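PDB 6I8F: EH1AB1 from Metagenome, which hydrolyses esters, and is probably a serine hydrolase of the alpha/beta hydrolase fold. Local coordinates for residues Ala262-Ala267 and Ile288-Val293. Residues are numbered along the deposited sequence; the frame is centred on the assembly and turned at random.
Sequences AFVLTA and IKTTYV
Two groups grip OG1 of T266: the phenol OH of Y292, at 2.6 Å from it, and the side-chain amide ND2 of N294. The pair joins the parallel strands 262-267 and 290-296 of the alpha/beta hydrolase sheet, linked by helix 273-285 in a beta-alpha-beta crossover. Y292 runs forward along its neighbour because CG stands anti to the backbone N (chi1 170°), which carries the ring past V264 O to T266; there CE1 also meets T266 CG2, at 3.8 Å. The two side chains cross at about a right angle. An alanine in place of Y292 would probably cost T266 OG1 its phenol partner, leaving the bond to N294 ND2, and remove the ring that packs on V264 and on R277 of helix 273-285.

Between the two backbones the bonding follows regular parallel register: T291 O takes V264 N at 2.8 Å, V264 O takes V293 N, and V293 O takes T266 N. A262 O receives both T291 N, at 2.9 Å, and a water that also donates to T291 OG1, whose other partner is E318 of the second subunit. Strand 290-296 is outermost within the chain, yet it pairs antiparallel with a strand of that subunit, so the sheet continues across the dimer. On the face bearing F263, L265 and V293, helix 310-327 covers the sheet, and V293 CG1 lies 3.5 Å from CZ of F263 and 3.9 Å from CG of L265.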
ATOM      1  N   ALA A 262       5.719   0.721   7.938  1.00 17.39           N
ATOM      2  CA  ALA A 262       5.655  -0.658   7.549  1.00 16.63           C
ATOM      3  C   ALA A 262       4.817  -0.814   6.282  1.00 16.14           C
ATOM      4  O   ALA A 262       3.941  -0.004   5.999  1.00 15.07           O
ATOM      5  CB  ALA A 262       5.057  -1.466   8.686  1.00 17.04           C
ATOM      6  N   PHE A 263       5.154  -1.864   5.527  1.00 15.74           N
ATOM      7  CA  PHE A 263       4.332  -2.465   4.515  1.00 15.71           C
ATOM      8  C   PHE A 263       4.079  -3.907   4.966  1.00 16.43           C
ATOM      9  O   PHE A 263       5.040  -4.643   5.182  1.00 18.42           O
ATOM     10  CB  PHE A 263       5.038  -2.399   3.160  1.00 14.94           C
ATOM     11  CG  PHE A 263       4.352  -3.139   2.042  1.00 14.56           C
ATOM     12  CD1 PHE A 263       3.363  -2.531   1.291  1.00 15.38           C
ATOM     13  CD2 PHE A 263       4.701  -4.434   1.725  1.00 14.72           C
ATOM     14  CE1 PHE A 263       2.738  -3.201   0.253  1.00 15.02           C
ATOM     15  CE2 PHE A 263       4.061  -5.116   0.703  1.00 14.50           C
ATOM     16  CZ  PHE A 263       3.095  -4.490  -0.044  1.00 15.13           C
ATOM     17  N   VAL A 264       2.810  -4.291   5.124  1.00 16.08           N
ATOM     18  CA  VAL A 264       2.440  -5.638   5.586  1.00 15.89           C
ATOM     19  C   VAL A 264       1.538  -6.271   4.519  1.00 15.70           C
ATOM     20  O   VAL A 264       0.492  -5.717   4.165  1.00 15.60           O
ATOM     21  CB  VAL A 264       1.751  -5.599   6.965  1.00 16.34           C
ATOM     22  CG1 VAL A 264       1.464  -6.999   7.474  1.00 17.35           C
ATOM     23  CG2 VAL A 264       2.553  -4.817   7.998  1.00 16.03           C
ATOM     24  N   LEU A 265       1.973  -7.413   3.985  1.00 15.54           N
ATOM     25  CA  LEU A 265       1.262  -8.097   2.939  1.00 15.86           C
ATOM     26  C   LEU A 265       0.798  -9.458   3.469  1.00 16.35           C
ATOM     27  O   LEU A 265       1.591 -10.170   4.101  1.00 15.90           O
ATOM     28  CB  LEU A 265       2.181  -8.253   1.723  1.00 16.18           C
ATOM     29  CG  LEU A 265       1.557  -8.932   0.502  1.00 16.01           C
ATOM     30  CD1 LEU A 265       2.172  -8.406  -0.781  1.00 16.70           C
ATOM     31  CD2 LEU A 265       1.717 -10.443   0.569  1.00 16.26           C
ATOM     32  N   THR A 266      -0.476  -9.793   3.215  1.00 16.55           N
ATOM     33  CA  THR A 266      -0.983 -11.136   3.455  1.00 18.46           C
ATOM     34  C   THR A 266      -1.471 -11.771   2.149  1.00 18.51           C
ATOM     35  O   THR A 266      -1.920 -11.097   1.212  1.00 18.89           O
ATOM     36  CB  THR A 266      -2.087 -11.162   4.520  1.00 18.18           C
ATOM     37  OG1 THR A 266      -3.149 -10.313   4.084  1.00 17.63           O
ATOM     38  CG2 THR A 266      -1.588 -10.747   5.889  1.00 18.08           C
ATOM     39  N   ALA A 267      -1.358 -13.098   2.107  1.00 20.38           N
ATOM     40  CA  ALA A 267      -1.952 -13.930   1.072  1.00 20.43           C
ATOM     41  C   ALA A 267      -3.305 -14.440   1.585  1.00 21.51           C
ATOM     42  O   ALA A 267      -3.425 -14.787   2.752  1.00 20.88           O
ATOM     43  CB  ALA A 267      -1.013 -15.062   0.719  1.00 20.50           C
ATOM     44  N   ILE A 288       1.396   4.266  13.807  1.00 19.87           N
ATOM     45  CA  ILE A 288       2.514   4.058  12.886  1.00 19.93           C
ATOM     46  C   ILE A 288       1.968   4.142  11.454  1.00 19.85           C
ATOM     47  O   ILE A 288       0.903   3.590  11.170  1.00 19.42           O
ATOM     48  CB  ILE A 288       3.206   2.707  13.155  1.00 21.02           C
ATOM     49  CG1 ILE A 288       3.634   2.541  14.618  1.00 22.14           C
ATOM     50  CG2 ILE A 288       4.374   2.493  12.197  1.00 20.93           C
ATOM     51  CD1 ILE A 288       4.556   3.611  15.137  1.00 22.30           C
ATOM     52  N   LYS A 289       2.693   4.837  10.565  1.00 18.73           N
ATOM     53  CA  LYS A 289       2.373   4.811   9.150  1.00 19.16           C
ATOM     54  C   LYS A 289       2.486   3.361   8.662  1.00 18.93           C
ATOM     55  O   LYS A 289       3.552   2.763   8.703  1.00 17.79           O
ATOM     56  CB  LYS A 289       3.281   5.725   8.318  1.00 20.74           C
ATOM     57  CG  LYS A 289       2.941   5.747   6.827  1.00 21.14           C
ATOM     58  CD  LYS A 289       3.870   6.592   5.982  1.00 22.64           C
ATOM     59  CE  LYS A 289       3.753   8.073   6.293  1.00 23.70           C
ATOM     60  NZ  LYS A 289       4.709   8.898   5.508  1.00 24.38           N
ATOM     61  N   THR A 290       1.356   2.804   8.222  1.00 17.54           N
ATOM     62  CA  THR A 290       1.274   1.408   7.902  1.00 17.75           C
ATOM     63  C   THR A 290       0.481   1.248   6.610  1.00 17.05           C
ATOM     64  O   THR A 290      -0.631   1.740   6.515  1.00 18.43           O
ATOM     65  CB  THR A 290       0.613   0.610   9.031  1.00 18.24           C
ATOM     66  OG1 THR A 290       1.260   0.965  10.252  1.00 19.24           O
ATOM     67  CG2 THR A 290       0.671  -0.887   8.808  1.00 18.28           C
ATOM     68  N   THR A 291       1.067   0.539   5.650  1.00 15.63           N
ATOM     69  CA  THR A 291       0.380   0.127   4.455  1.00 15.92           C
ATOM     70  C   THR A 291       0.108  -1.377   4.537  1.00 16.39           C
ATOM     71  O   THR A 291       1.049  -2.156   4.629  1.00 18.00           O
ATOM     72  CB  THR A 291       1.226   0.435   3.218  1.00 15.07           C
ATOM     73  OG1 THR A 291       1.581   1.819   3.235  1.00 15.10           O
ATOM     74  CG2 THR A 291       0.517   0.084   1.930  1.00 14.92           C
ATOM     75  N   TYR A 292      -1.167  -1.768   4.510  1.00 16.23           N
ATOM     76  CA  TYR A 292      -1.576  -3.162   4.576  1.00 16.55           C
ATOM     77  C   TYR A 292      -2.211  -3.561   3.242  1.00 16.92           C
ATOM     78  O   TYR A 292      -3.020  -2.820   2.699  1.00 17.83           O
ATOM     79  CB  TYR A 292      -2.584  -3.413   5.703  1.00 16.70           C
ATOM     80  CG  TYR A 292      -3.188  -4.789   5.612  1.00 16.44           C
ATOM     81  CD1 TYR A 292      -2.463  -5.906   6.003  1.00 16.28           C
ATOM     82  CD2 TYR A 292      -4.431  -4.991   5.039  1.00 16.58           C
ATOM     83  CE1 TYR A 292      -2.985  -7.184   5.880  1.00 16.91           C
ATOM     84  CE2 TYR A 292      -4.963  -6.264   4.897  1.00 16.67           C
ATOM     85  CZ  TYR A 292      -4.236  -7.367   5.312  1.00 16.77           C
ATOM     86  OH  TYR A 292      -4.757  -8.623   5.183  1.00 16.47           O
ATOM     87  N   VAL A 293      -1.854  -4.742   2.735  1.00 16.60           N
ATOM     88  CA  VAL A 293      -2.486  -5.258   1.521  1.00 17.25           C
ATOM     89  C   VAL A 293      -2.707  -6.763   1.664  1.00 17.37           C
ATOM     90  O   VAL A 293      -1.838  -7.474   2.169  1.00 16.10           O
ATOM     91  CB  VAL A 293      -1.680  -4.939   0.247  1.00 16.98           C
ATOM     92  CG1 VAL A 293      -0.255  -5.463   0.308  1.00 16.20           C
ATOM     93  CG2 VAL A 293      -2.392  -5.466  -0.992  1.00 18.03           C
TER
HETATM   94  O   HOH W   1       3.584   2.492   4.850  1.00 19.30           O